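Local coordinates for protein acetylacetone-cleaving enzyme (PDB 3BAL) that cleaves acetylacetone with one molecule of oxygen to methylglyoxal and acetate, working as an iron-dependent homotetramer of cupin (jelly-roll) subunits, at residues A[23-26]-A[27-30]; A[39-43]-A[44-48]. All blocks are in the same frame, centred on the assembly; numbering follows the deposited sequence.

Interaction 1: A[23-26]-A[27-30]; sequences PFPE and AFSD
Phe24 and Ser29 meet across a tight turn, helped by their first torsions: CG of Phe24 stands anti to the backbone N (chi1 -170°), and OG of Ser29 sits between its own N and carbonyl carbon (chi1 60°). The serine hydroxyl thus comes to the rim of the phenyl ring, close to its plane, with OG of Ser29 3.4 Å from CD2 of Phe24. From there it donates to the carbonyl of Pro25, OG of Ser29 to O of Pro25 being 3.1 Å. The same oxygen takes a second bond from the backbone, N of Phe28 to O of Pro25 at 3.2 Å and rather bent, 147° at the hydrogen. The two donors stand well out of the carbonyl plane on opposite faces, so the oxygen is gripped from above and below. The main-chain bond, from residue i+3 back to i, is that of a beta turn over Pro25 to Phe28; Glu26 and Ala27 both have helical backbone angles, so the turn is of type I/III character. A water donates to the carbonyls of both Glu26 and Ser29, at unusually short range, and so bridges two acceptors that face each other at 3.1 Å, O of Glu26 to O of Ser29. Apolar contacts complete the turn: CG of Pro25 lies 3.9 Å from CD1 of Phe28, and CE2 of Phe24 lies 4.1 Å from CB of Phe28, the two phenylalanine side chains crossing at about a right angle. The turn carries the chain from strand 22-23, at the border of one sheet, to strand 29-30, which pairs with strand 57-64 in the other; Phe24 meets Trp35 and Phe59 edge-to-face, while Phe28 meets Phe125 likewise and rests on strand 132-136.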
loop_
_atom_site.group_PDB
_atom_site.type_symbol
_atom_site.label_atom_id
_atom_site.label_comp_id
_atom_site.label_asym_id
_atom_site.label_seq_id
_atom_site.Cartn_x
_atom_site.Cartn_y
_atom_site.Cartn_z
ATOM N N PRO A 23 15.541 -20.056 -15.477
ATOM C CA PRO A 23 16.764 -19.298 -15.190
ATOM C C PRO A 23 16.469 -17.803 -15.026
ATOM O O PRO A 23 15.716 -17.223 -15.809
ATOM C CB PRO A 23 17.642 -19.581 -16.412
ATOM C CG PRO A 23 17.195 -20.947 -16.849
ATOM C CD PRO A 23 15.689 -20.842 -16.716
ATOM N N PHE A 24 17.054 -17.196 -13.997
ATOM C CA PHE A 24 16.893 -15.770 -13.721
ATOM C C PHE A 24 17.853 -15.069 -14.690
ATOM O O PHE A 24 18.964 -15.554 -14.909
ATOM C CB PHE A 24 17.289 -15.483 -12.270
ATOM C CG PHE A 24 16.939 -14.100 -11.803
ATOM C CD1 PHE A 24 15.616 -13.749 -11.560
ATOM C CD2 PHE A 24 17.932 -13.143 -11.611
ATOM C CE1 PHE A 24 15.282 -12.465 -11.133
ATOM C CE2 PHE A 24 17.609 -11.858 -11.184
ATOM C CZ PHE A 24 16.279 -11.520 -10.944
ATOM N N PRO A 25 17.451 -13.922 -15.274
ATOM C CA PRO A 25 18.335 -13.222 -16.220
ATOM C C PRO A 25 19.788 -13.031 -15.782
ATOM O O PRO A 25 20.066 -12.537 -14.688
ATOM C CB PRO A 25 17.597 -11.903 -16.482
ATOM C CG PRO A 25 16.715 -11.740 -15.288
ATOM C CD PRO A 25 16.236 -13.131 -15.013
ATOM N N GLU A 26 20.708 -13.437 -16.656
ATOM C CA GLU A 26 22.137 -13.342 -16.392
ATOM C C GLU A 26 22.626 -11.915 -16.242
ATOM O O GLU A 26 23.667 -11.668 -15.632
ATOM C CB GLU A 26 22.937 -14.024 -17.504
ATOM C CG GLU A 26 22.937 -15.539 -17.438
ATOM C CD GLU A 26 24.026 -16.153 -18.300
ATOM O OE1 GLU A 26 24.034 -15.895 -19.526
ATOM O OE2 GLU A 26 24.878 -16.892 -17.755
ATOM N N ALA A 27 21.884 -10.972 -16.801
ATOM C CA ALA A 27 22.283 -9.578 -16.703
ATOM C C ALA A 27 22.210 -9.075 -15.255
ATOM O O ALA A 27 23.003 -8.222 -14.853
ATOM C CB ALA A 27 21.400 -8.723 -17.609
ATOM N N PHE A 28 21.285 -9.629 -14.466
ATOM C CA PHE A 28 21.100 -9.193 -13.079
ATOM C C PHE A 28 21.472 -10.171 -11.959
ATOM O O PHE A 28 21.023 -10.015 -10.820
ATOM C CB PHE A 28 19.652 -8.748 -12.878
ATOM C CG PHE A 28 19.154 -7.830 -13.947
ATOM C CD1 PHE A 28 18.580 -8.338 -15.098
ATOM C CD2 PHE A 28 19.287 -6.456 -13.815
ATOM C CE1 PHE A 28 18.145 -7.486 -16.112
ATOM C CE2 PHE A 28 18.856 -5.595 -14.824
ATOM C CZ PHE A 28 18.284 -6.112 -15.972
ATOM N N SER A 29 22.284 -11.172 -12.273
ATOM C CA SER A 29 22.706 -12.131 -11.267
ATOM C C SER A 29 23.948 -12.890 -11.719
ATOM O O SER A 29 24.428 -12.701 -12.835
ATOM C CB SER A 29 21.572 -13.115 -10.958
ATOM O OG SER A 29 21.181 -13.826 -12.117
ATOM N N ASP A 30 24.478 -13.721 -10.823
ATOM C CA ASP A 30 25.648 -14.549 -11.094
ATOM C C ASP A 30 25.426 -15.889 -10.403
ATOM O O ASP A 30 25.023 -15.939 -9.241
ATOM C CB ASP A 30 26.926 -13.898 -10.562
ATOM C CG ASP A 30 28.158 -14.747 -10.830
ATOM O OD1 ASP A 30 28.765 -15.255 -9.861
ATOM O OD2 ASP A 30 28.520 -14.918 -12.017
HETATM O O HOH W 1 25.776 -12.770 -14.934
#

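Interaction 2: A[39-43]-A[44-48]; sequences HSSPE and TSSWT
Ser41 and Ser45 close the hairpin: N of Ser45 donates to O of Ser41 at 2.6 Å. N of Ser46 adds a weak bond to that oxygen, and because Ser45, with phi positive at 89°, and Ser46 both face Ser41, the end of the hairpin is a G1 beta bulge. N of Ser41 answers with a bond to O of Ser46 (2.8 Å). On the sheet face that Ser41 and Ser46 share with His39 and Thr48, OG of Ser46 lies alongside CB of Ser41 at 3.3 Å. A water probably links the hydroxyls of Ser41 and Thr44, and OG1 of Thr44 is also hydrogen-bonded to OG1 of Thr44 of the second subunit. Farther along, His39 and Thr48 form a hydrogen-bonded antiparallel pair, with N of Thr48 2.8 Å from O of His39. Trp47 points to the opposite face, where Phe119 stacks on its indole and Gly121 O accepts from NE1. Beyond the hairpin, OE1 of Glu43 accepts from the backbone of Glu43 and Thr44 of the second subunit, while Thr48 bonds Glu69 of the fourth. Backbone bonds thus fix the turn, leaving its acidic and hydroxyl side chains to make polar links between subunits of the tetramer.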
loop_
_atom_site.group_PDB
_atom_site.type_symbol
_atom_site.label_atom_id
_atom_site.label_comp_id
_atom_site.label_asym_id
_atom_site.label_seq_id
_atom_site.Cartn_x
_atom_site.Cartn_y
_atom_site.Cartn_z
ATOM N N HIS A 39 2.856 -13.756 -8.358
ATOM C CA HIS A 39 1.736 -12.821 -8.418
ATOM C C HIS A 39 2.146 -11.385 -8.721
ATOM O O HIS A 39 3.229 -10.928 -8.342
ATOM C CB HIS A 39 0.959 -12.861 -7.094
ATOM C CG HIS A 39 -0.114 -11.822 -6.981
ATOM N ND1 HIS A 39 0.099 -10.589 -6.404
ATOM C CD2 HIS A 39 -1.413 -11.838 -7.362
ATOM C CE1 HIS A 39 -1.022 -9.892 -6.430
ATOM N NE2 HIS A 39 -1.955 -10.627 -7.006
ATOM N N SER A 40 1.254 -10.680 -9.404
ATOM C CA SER A 40 1.475 -9.290 -9.762
ATOM C C SER A 40 0.206 -8.487 -9.454
ATOM O O SER A 40 -0.894 -8.910 -9.792
ATOM C CB SER A 40 1.827 -9.203 -11.253
ATOM O OG SER A 40 1.895 -7.864 -11.687
ATOM N N SER A 41 0.362 -7.359 -8.769
ATOM C CA SER A 41 -0.764 -6.485 -8.454
ATOM C C SER A 41 -0.519 -5.187 -9.235
ATOM O O SER A 41 0.178 -4.282 -8.758
ATOM C CB SER A 41 -0.826 -6.204 -6.949
ATOM O OG SER A 41 -1.676 -7.122 -6.280
ATOM N N PRO A 42 -1.087 -5.084 -10.453
ATOM C CA PRO A 42 -0.914 -3.899 -11.303
ATOM C C PRO A 42 -1.478 -2.594 -10.759
ATOM O O PRO A 42 -1.018 -1.509 -11.123
ATOM C CB PRO A 42 -1.567 -4.323 -12.618
ATOM C CG PRO A 42 -2.674 -5.223 -12.156
ATOM C CD PRO A 42 -2.002 -6.057 -11.083
ATOM N N GLU A 43 -2.471 -2.701 -9.887
ATOM C CA GLU A 43 -3.096 -1.523 -9.296
ATOM C C GLU A 43 -2.247 -1.006 -8.133
ATOM O O GLU A 43 -1.999 0.194 -8.012
ATOM C CB GLU A 43 -4.492 -1.894 -8.804
ATOM C CG GLU A 43 -5.347 -0.742 -8.336
ATOM C CD GLU A 43 -6.732 -1.214 -7.931
ATOM O OE1 GLU A 43 -6.881 -1.779 -6.819
ATOM O OE2 GLU A 43 -7.673 -1.040 -8.741
ATOM N N THR A 44 -1.791 -1.928 -7.290
ATOM C CA THR A 44 -0.976 -1.582 -6.129
ATOM C C THR A 44 0.488 -1.334 -6.498
ATOM O O THR A 44 1.154 -0.474 -5.912
ATOM C CB THR A 44 -1.020 -2.715 -5.086
ATOM O OG1 THR A 44 -2.382 -3.004 -4.757
ATOM C CG2 THR A 44 -0.274 -2.314 -3.831
ATOM N N SER A 45 0.962 -2.110 -7.470
ATOM C CA SER A 45 2.330 -2.087 -7.991
ATOM C C SER A 45 3.227 -3.047 -7.205
ATOM O O SER A 45 4.453 -2.944 -7.243
ATOM C CB SER A 45 2.936 -0.668 -7.995
ATOM O OG SER A 45 3.474 -0.305 -6.739
ATOM N N SER A 46 2.613 -3.992 -6.499
ATOM C CA SER A 46 3.376 -4.970 -5.740
ATOM C C SER A 46 3.456 -6.279 -6.532
ATOM O O SER A 46 2.628 -6.522 -7.410
ATOM C CB SER A 46 2.712 -5.224 -4.391
ATOM O OG SER A 46 1.383 -5.660 -4.575
ATOM N N TRP A 47 4.461 -7.103 -6.240
ATOM C CA TRP A 47 4.635 -8.390 -6.916
ATOM C C TRP A 47 5.296 -9.395 -5.975
ATOM O O TRP A 47 5.948 -9.003 -5.009
ATOM C CB TRP A 47 5.434 -8.232 -8.222
ATOM C CG TRP A 47 6.672 -7.372 -8.140
ATOM C CD1 TRP A 47 6.730 -6.026 -7.879
ATOM C CD2 TRP A 47 8.028 -7.798 -8.343
ATOM N NE1 TRP A 47 8.038 -5.593 -7.908
ATOM C CE2 TRP A 47 8.855 -6.658 -8.189
ATOM C CE3 TRP A 47 8.627 -9.034 -8.642
ATOM C CZ2 TRP A 47 10.252 -6.717 -8.322
ATOM C CZ3 TRP A 47 10.017 -9.093 -8.774
ATOM C CH2 TRP A 47 10.811 -7.940 -8.613
ATOM N N THR A 48 5.116 -10.688 -6.255
ATOM C CA THR A 48 5.640 -11.761 -5.398
ATOM C C THR A 48 6.338 -12.887 -6.164
ATOM O O THR A 48 5.837 -13.350 -7.191
ATOM C CB THR A 48 4.492 -12.381 -4.580
ATOM O OG1 THR A 48 3.829 -11.348 -3.838
ATOM C CG2 THR A 48 5.014 -13.435 -3.626
HETATM O O HOH W 2 -2.313 -5.947 -3.869
#

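Overall arrangement
Interaction 1 lies at the surface, whereas interaction 2 is mostly buried, partly by other subunits of the tetramer. They hold different elements: residues 23-30 cross between two sheets of the jelly roll, while residues 39-48 join neighbouring strands within one. The chain passes from the first to the second through strand 34-41; their centres are 22 Å apart and they do not touch. Chemistry follows place. The first combines a carbonyl that accepts two hydrogen bonds with aromatic and proline contacts, and no other subunit touches it; the second rests on backbone bonds across a hairpin whose side chains bond to other subunits. The side chains of Phe24 and Trp47 lie about 10 and 9 Å from the bound zinc ion.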